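N-acetyl-beta-D glucosaminidase (Rhizomucor miehei CAU432, PDB 4ZM6) probably removes beta-linked N-acetylglucosamine as a family 3 glycoside hydrolase and carries a GCN5-related glucosamine N-acetyltransferase region that binds acetyl-CoA. Local coordinates at residues A[174-179]-A[224-229]; A[263-268]-A[292-297]. One frame throughout, in Å; residues are numbered along the deposited sequence.

Interaction 1: residues A[174-179]-A[224-229]; sequences VATSIK and CPTSVM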
ATOM      1  N   VAL A 174     -24.754  -5.125  16.086  1.00 63.48           N
ATOM      2  CA  VAL A 174     -25.134  -3.709  16.139  1.00 60.72           C
ATOM      3  C   VAL A 174     -24.628  -3.007  14.880  1.00 59.59           C
ATOM      4  O   VAL A 174     -23.456  -3.134  14.532  1.00 59.42           O
ATOM      5  CB  VAL A 174     -24.531  -3.019  17.379  1.00 60.89           C
ATOM      6  CG1 VAL A 174     -24.732  -1.513  17.322  1.00 61.36           C
ATOM      7  CG2 VAL A 174     -25.138  -3.587  18.652  1.00 62.81           C
ATOM      8  N   ALA A 175     -25.502  -2.256  14.215  1.00 57.28           N
ATOM      9  CA  ALA A 175     -25.153  -1.582  12.958  1.00 56.82           C
ATOM     10  C   ALA A 175     -24.197  -0.410  13.190  1.00 55.97           C
ATOM     11  O   ALA A 175     -24.080   0.089  14.309  1.00 56.34           O
ATOM     12  CB  ALA A 175     -26.409  -1.108  12.246  1.00 56.23           C
ATOM     13  N   THR A 176     -23.514   0.020  12.131  1.00 55.31           N
ATOM     14  CA  THR A 176     -22.515   1.087  12.242  1.00 55.32           C
ATOM     15  C   THR A 176     -22.676   2.168  11.179  1.00 54.83           C
ATOM     16  O   THR A 176     -23.389   2.000  10.192  1.00 53.27           O
ATOM     17  CB  THR A 176     -21.070   0.536  12.179  1.00 55.43           C
ATOM     18  OG1 THR A 176     -20.866  -0.190  10.959  1.00 55.67           O
ATOM     19  CG2 THR A 176     -20.788  -0.370  13.367  1.00 55.26           C
ATOM     20  N   SER A 177     -22.002   3.287  11.417  1.00 55.51           N
ATOM     21  CA  SER A 177     -21.969   4.407  10.491  1.00 55.77           C
ATOM     22  C   SER A 177     -20.619   5.076  10.625  1.00 53.35           C
ATOM     23  O   SER A 177     -20.333   5.710  11.640  1.00 52.88           O
ATOM     24  CB  SER A 177     -23.070   5.417  10.802  1.00 56.63           C
ATOM     25  OG  SER A 177     -24.348   4.840  10.631  1.00 60.22           O
ATOM     26  N   ILE A 178     -19.776   4.907   9.612  1.00 51.05           N
ATOM     27  CA  ILE A 178     -18.498   5.603   9.589  1.00 48.94           C
ATOM     28  C   ILE A 178     -18.756   7.059   9.187  1.00 48.84           C
ATOM     29  O   ILE A 178     -19.523   7.329   8.253  1.00 48.30           O
ATOM     30  CB  ILE A 178     -17.444   4.908   8.690  1.00 46.97           C
ATOM     31  CG1 ILE A 178     -17.968   4.639   7.282  1.00 46.70           C
ATOM     32  CG2 ILE A 178     -17.014   3.594   9.321  1.00 47.27           C
ATOM     33  CD1 ILE A 178     -16.871   4.360   6.285  1.00 46.81           C
ATOM     34  N   LYS A 179     -18.142   7.986   9.916  1.00 48.22           N
ATOM     35  CA  LYS A 179     -18.411   9.408   9.742  1.00 50.33           C
ATOM     36  C   LYS A 179     -17.163  10.237   9.998  1.00 50.14           C
ATOM     37  O   LYS A 179     -16.260   9.768  10.682  1.00 48.44           O
ATOM     38  CB  LYS A 179     -19.519   9.839  10.700  1.00 52.58           C
ATOM     39  CG  LYS A 179     -19.386   9.294  12.112  1.00 53.39           C
ATOM     40  CD  LYS A 179     -20.135  10.165  13.113  1.00 55.90           C
ATOM     41  CE  LYS A 179     -20.671   9.352  14.279  1.00 57.46           C
ATOM     42  NZ  LYS A 179     -20.946  10.173  15.490  1.00 56.61           N
ATOM     43  N   CYS A 224     -16.274  -4.409   7.164  1.00 59.94           N
ATOM     44  CA  CYS A 224     -16.840  -3.424   6.246  1.00 60.04           C
ATOM     45  C   CYS A 224     -18.110  -2.861   6.871  1.00 59.89           C
ATOM     46  O   CYS A 224     -18.956  -3.630   7.333  1.00 60.13           O
ATOM     47  CB  CYS A 224     -17.159  -4.050   4.892  1.00 60.86           C
ATOM     48  SG  CYS A 224     -17.899  -2.894   3.710  1.00 62.76           S
ATOM     49  N   PRO A 225     -18.251  -1.522   6.896  1.00 58.54           N
ATOM     50  CA  PRO A 225     -19.388  -0.935   7.597  1.00 58.22           C
ATOM     51  C   PRO A 225     -20.690  -1.094   6.827  1.00 58.11           C
ATOM     52  O   PRO A 225     -20.677  -1.244   5.605  1.00 58.39           O
ATOM     53  CB  PRO A 225     -19.003   0.538   7.721  1.00 57.70           C
ATOM     54  CG  PRO A 225     -18.126   0.792   6.551  1.00 57.97           C
ATOM     55  CD  PRO A 225     -17.404  -0.492   6.265  1.00 58.27           C
ATOM     56  N   THR A 226     -21.802  -1.024   7.551  1.00 57.46           N
ATOM     57  CA  THR A 226     -23.122  -1.284   6.993  1.00 56.33           C
ATOM     58  C   THR A 226     -23.798   0.008   6.560  1.00 55.11           C
ATOM     59  O   THR A 226     -24.752  -0.029   5.784  1.00 60.23           O
ATOM     60  CB  THR A 226     -24.023  -2.026   7.998  1.00 55.80           C
ATOM     61  OG1 THR A 226     -23.951  -1.394   9.283  1.00 55.59           O
ATOM     62  CG2 THR A 226     -23.592  -3.475   8.126  1.00 56.44           C
ATOM     63  N   SER A 227     -23.310   1.141   7.067  1.00 51.97           N
ATOM     64  CA  SER A 227     -23.749   2.452   6.601  1.00 52.07           C
ATOM     65  C   SER A 227     -22.618   3.485   6.642  1.00 51.89           C
ATOM     66  O   SER A 227     -21.609   3.304   7.329  1.00 51.08           O
ATOM     67  CB  SER A 227     -24.943   2.950   7.425  1.00 51.84           C
ATOM     68  OG  SER A 227     -24.523   3.586   8.619  1.00 50.58           O
ATOM     69  N   VAL A 228     -22.805   4.566   5.890  1.00 52.35           N
ATOM     70  CA  VAL A 228     -21.864   5.681   5.854  1.00 53.67           C
ATOM     71  C   VAL A 228     -22.627   6.984   6.093  1.00 53.22           C
ATOM     72  O   VAL A 228     -23.660   7.216   5.475  1.00 51.49           O
ATOM     73  CB  VAL A 228     -21.145   5.761   4.492  1.00 54.90           C
ATOM     74  CG1 VAL A 228     -20.256   6.999   4.415  1.00 55.37           C
ATOM     75  CG2 VAL A 228     -20.328   4.500   4.245  1.00 55.31           C
ATOM     76  N   MET A 229     -22.114   7.829   6.982  1.00 54.08           N
ATOM     77  CA  MET A 229     -22.749   9.111   7.270  1.00 53.92           C
ATOM     78  C   MET A 229     -22.001  10.270   6.603  1.00 55.48           C
ATOM     79  O   MET A 229     -20.779  10.391   6.712  1.00 55.74           O
ATOM     80  CB  MET A 229     -22.823   9.348   8.776  1.00 53.22           C
ATOM     81  CG  MET A 229     -23.657  10.561   9.170  1.00 51.67           C
ATOM     82  SD  MET A 229     -23.474  10.981  10.908  1.00 49.14           S
ATOM     83  CE  MET A 229     -24.413   9.657  11.657  1.00 50.98           C
TER
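Ile178 and Val228 pair as neighbours on adjacent parallel strands, 178-181 and 227-230, near the start of both and deep inside the glycoside hydrolase domain. Their CA atoms lie 5.0 Å apart, and the bond that fixes the register is Met229 N to Ile178 O, 2.9 Å long and nearly straight at 171°. A weaker, longer bond joins Ile178 N to the carbonyl O of Ser227. At the entry to the strands a side-chain bond is added. Thr226 turns OG1 into the position between its own N and carbonyl carbon (chi1 47°), where the hydroxyl takes the N-H of Thr176 at 3.2 Å from OG1 to N, almost in line. Ser227 OG also lies against Thr176 O, but it is modelled implausibly close to Ser177 OG, so its bonding here is doubtful; Ser177 OG is held by Trp129 NE1.

This is the neighbouring-strand pairing of a TIM barrel, the fold of the family 3 N-terminal domain: the chain leaves 178-181, passes through helices 202-207 and 211-217, and returns parallel, a beta-alpha-beta unit. The two faces of the pair are different. Ile178, Val228 and Pro225 pack together under the surrounding helices. Ile178 CG1 meets Val228 CG2 at 3.8 Å, and Ile178 CD1 reaches on to Pro225 CG at the same distance; helix 155-171 covers Ile178 and Pro225 through Val166, and helix 211-217 covers them through Ala216. On the other face Lys179 and Met229 lie side by side and point the same way. Lys179 CB approaches Met229 CB to 3.9 Å, and the sulphur Met229 SD runs beside Lys179 CD at 4.1 Å. Beyond that contact Lys179 leads away to salt bridges with Asp80 and Glu82.

Interaction 2: residues A[263-268]-A[292-297]; sequences GVIITD and GNDMAM
The amide of Asn293 has Thr267 CG2 over one face, 3.8 Å from Asn293 CG, while Ile265 CG2, also of strand 264-267, comes obliquely at the OD1 end from the other side, 3.4 Å from Asn293 OD1. Asn293 ND2 is tied to the carbonyl O of Ala288, which fixes how the amide is turned. The second flat group, the carboxylate of Asp294, receives Ile265 N on the anti side of OD2, at 3.3 Å and 27° out of plane. The same residue answers through its backbone, Asp294 N donating to Ile265 O at 2.8 Å, so Asp294 grips both the N-H and the carbonyl of Ile265. Arg256 bridges to Asp294 OD2 and also bonds Gly263 O, while Asp294 OD1 is taken by Arg332 and Ser329; this buried carboxylate is amply satisfied and would probably be held as the anion.

Further along, Met295 lays its chain across Ile266, Met295 CB to Ile266 CG1 at 3.8 Å. The bend at Met295 chi3 (-66°) brings Met295 CE back to Val264 CG1, 3.9 Å away. Beyond this the polar links are weak: the backbone bond Thr267 N to Met295 O, and Met297 N to the Thr267 hydroxyl OG1, which itself donates to Asp268 O.

Helix 251-258 covers Ile265 and Asn293 on one flank, and helix 323-340 reaches Val264 through Leu336 and Met295 through Val333. Strand 264-267 bonds on its far edge to strand 227-230, whereas Ala296 bonds to Leu16, next to the first strand, 17-19, of the TIM barrel.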
ATOM      1  N   GLY A 263     -23.928   0.055   0.253  1.00 63.95           N
ATOM      2  CA  GLY A 263     -24.663   0.111   1.523  1.00 64.77           C
ATOM      3  C   GLY A 263     -25.519   1.350   1.726  1.00 63.98           C
ATOM      4  O   GLY A 263     -25.746   2.119   0.797  1.00 62.03           O
ATOM      5  N   VAL A 264     -25.988   1.538   2.956  1.00 66.11           N
ATOM      6  CA  VAL A 264     -26.854   2.673   3.300  1.00 67.00           C
ATOM      7  C   VAL A 264     -26.052   3.961   3.470  1.00 66.44           C
ATOM      8  O   VAL A 264     -25.037   3.983   4.164  1.00 67.56           O
ATOM      9  CB  VAL A 264     -27.648   2.403   4.601  1.00 66.75           C
ATOM     10  CG1 VAL A 264     -28.345   3.666   5.095  1.00 66.70           C
ATOM     11  CG2 VAL A 264     -28.659   1.290   4.376  1.00 67.29           C
ATOM     12  N   ILE A 265     -26.521   5.033   2.840  1.00 65.24           N
ATOM     13  CA  ILE A 265     -25.967   6.364   3.064  1.00 62.63           C
ATOM     14  C   ILE A 265     -26.981   7.183   3.857  1.00 63.37           C
ATOM     15  O   ILE A 265     -28.153   7.255   3.485  1.00 65.21           O
ATOM     16  CB  ILE A 265     -25.633   7.076   1.742  1.00 60.30           C
ATOM     17  CG1 ILE A 265     -24.817   6.152   0.834  1.00 59.25           C
ATOM     18  CG2 ILE A 265     -24.867   8.365   2.015  1.00 59.70           C
ATOM     19  CD1 ILE A 265     -24.488   6.742  -0.521  1.00 60.02           C
ATOM     20  N   ILE A 266     -26.516   7.795   4.942  1.00 64.52           N
ATOM     21  CA  ILE A 266     -27.360   8.584   5.845  1.00 64.85           C
ATOM     22  C   ILE A 266     -26.700   9.947   6.086  1.00 65.13           C
ATOM     23  O   ILE A 266     -25.488  10.084   5.916  1.00 65.74           O
ATOM     24  CB  ILE A 266     -27.599   7.826   7.178  1.00 66.29           C
ATOM     25  CG1 ILE A 266     -28.564   8.592   8.090  1.00 69.59           C
ATOM     26  CG2 ILE A 266     -26.294   7.566   7.919  1.00 66.32           C
ATOM     27  CD1 ILE A 266     -29.147   7.753   9.209  1.00 70.39           C
ATOM     28  N   THR A 267     -27.490  10.957   6.455  1.00 64.66           N
ATOM     29  CA  THR A 267     -26.945  12.285   6.763  1.00 64.38           C
ATOM     30  C   THR A 267     -26.619  12.414   8.245  1.00 66.15           C
ATOM     31  O   THR A 267     -27.107  11.640   9.073  1.00 63.88           O
ATOM     32  CB  THR A 267     -27.925  13.433   6.417  1.00 64.43           C
ATOM     33  OG1 THR A 267     -28.899  13.581   7.463  1.00 60.59           O
ATOM     34  CG2 THR A 267     -28.623  13.193   5.071  1.00 63.91           C
ATOM     35  N   ASP A 268     -25.799  13.408   8.570  1.00 68.28           N
ATOM     36  CA  ASP A 268     -25.656  13.870   9.944  1.00 70.52           C
ATOM     37  C   ASP A 268     -26.932  14.658  10.277  1.00 76.92           C
ATOM     38  O   ASP A 268     -27.733  14.955   9.379  1.00 78.72           O
ATOM     39  CB  ASP A 268     -24.395  14.738  10.083  1.00 68.68           C
ATOM     40  CG  ASP A 268     -23.955  14.932  11.532  1.00 67.16           C
ATOM     41  OD1 ASP A 268     -24.678  14.504  12.454  1.00 70.70           O
ATOM     42  OD2 ASP A 268     -22.876  15.519  11.752  1.00 64.13           O
ATOM     43  N   GLY A 292     -28.723  11.574  -3.245  1.00 74.27           N
ATOM     44  CA  GLY A 292     -28.436  10.142  -3.305  1.00 71.87           C
ATOM     45  C   GLY A 292     -28.385   9.453  -1.951  1.00 70.93           C
ATOM     46  O   GLY A 292     -28.144   8.244  -1.886  1.00 73.65           O
ATOM     47  N   ASN A 293     -28.588  10.210  -0.871  1.00 67.67           N
ATOM     48  CA  ASN A 293     -28.720   9.624   0.462  1.00 66.36           C
ATOM     49  C   ASN A 293     -29.896   8.654   0.497  1.00 69.02           C
ATOM     50  O   ASN A 293     -30.929   8.897  -0.135  1.00 71.41           O
ATOM     51  CB  ASN A 293     -28.940  10.705   1.524  1.00 63.95           C
ATOM     52  CG  ASN A 293     -27.669  11.449   1.886  1.00 64.45           C
ATOM     53  OD1 ASN A 293     -26.893  10.994   2.727  1.00 66.08           O
ATOM     54  ND2 ASN A 293     -27.468  12.617   1.284  1.00 62.53           N
ATOM     55  N   ASP A 294     -29.733   7.555   1.227  1.00 67.82           N
ATOM     56  CA  ASP A 294     -30.829   6.627   1.462  1.00 67.42           C
ATOM     57  C   ASP A 294     -31.670   7.039   2.666  1.00 67.19           C
ATOM     58  O   ASP A 294     -32.789   6.568   2.821  1.00 64.68           O
ATOM     59  CB  ASP A 294     -30.291   5.215   1.693  1.00 69.65           C
ATOM     60  CG  ASP A 294     -29.681   4.607   0.449  1.00 70.88           C
ATOM     61  OD1 ASP A 294     -30.286   4.716  -0.635  1.00 73.79           O
ATOM     62  OD2 ASP A 294     -28.593   4.008   0.553  1.00 72.41           O
ATOM     63  N   MET A 295     -31.140   7.904   3.526  1.00 68.80           N
ATOM     64  CA  MET A 295     -31.761   8.139   4.824  1.00 73.47           C
ATOM     65  C   MET A 295     -31.509   9.558   5.327  1.00 77.16           C
ATOM     66  O   MET A 295     -30.443  10.129   5.081  1.00 78.97           O
ATOM     67  CB  MET A 295     -31.218   7.116   5.828  1.00 74.95           C
ATOM     68  CG  MET A 295     -32.185   6.736   6.935  1.00 77.09           C
ATOM     69  SD  MET A 295     -31.759   5.185   7.753  1.00 79.17           S
ATOM     70  CE  MET A 295     -32.002   4.041   6.402  1.00 77.20           C
ATOM     71  N   ALA A 296     -32.496  10.117   6.032  1.00 78.32           N
ATOM     72  CA  ALA A 296     -32.395  11.472   6.585  1.00 78.09           C
ATOM     73  C   ALA A 296     -32.568  11.474   8.105  1.00 76.61           C
ATOM     74  O   ALA A 296     -33.485  10.851   8.643  1.00 72.89           O
ATOM     75  CB  ALA A 296     -33.420  12.387   5.935  1.00 78.05           C
ATOM     76  N   MET A 297     -31.682  12.192   8.784  1.00 77.53           N
ATOM     77  CA  MET A 297     -31.664  12.239  10.236  1.00 82.53           C
ATOM     78  C   MET A 297     -32.246  13.568  10.707  1.00 88.44           C
ATOM     79  O   MET A 297     -31.860  14.632  10.214  1.00 90.01           O
ATOM     80  CB  MET A 297     -30.229  12.071  10.738  1.00 81.62           C
ATOM     81  CG  MET A 297     -30.049  12.157  12.244  1.00 81.48           C
ATOM     82  SD  MET A 297     -28.355  11.738  12.701  1.00 87.10           S
ATOM     83  CE  MET A 297     -28.149  12.606  14.256  1.00 86.67           C
TER

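Interactions 1 and 2 follow one another along the chain and around the same barrel, their centres about 11 Å apart. The four segments, 174-179, 224-229, 263-268 and 292-297, belong to successive strands, and the two contacts are joined where 227-230 runs beside 264-267: Val228 N lies 2.9 Å from Val264 O and Val228 O 3.0 Å from Ile266 N, both probable hydrogen bonds. Helix 323-340 touches both contacts. Interaction 1 is thus one parallel pairing within the wall, and interaction 2 carries the wall on to the last strand, 296-298, next to the first. Both build the hydrolase domain, away from the acetyl-CoA site.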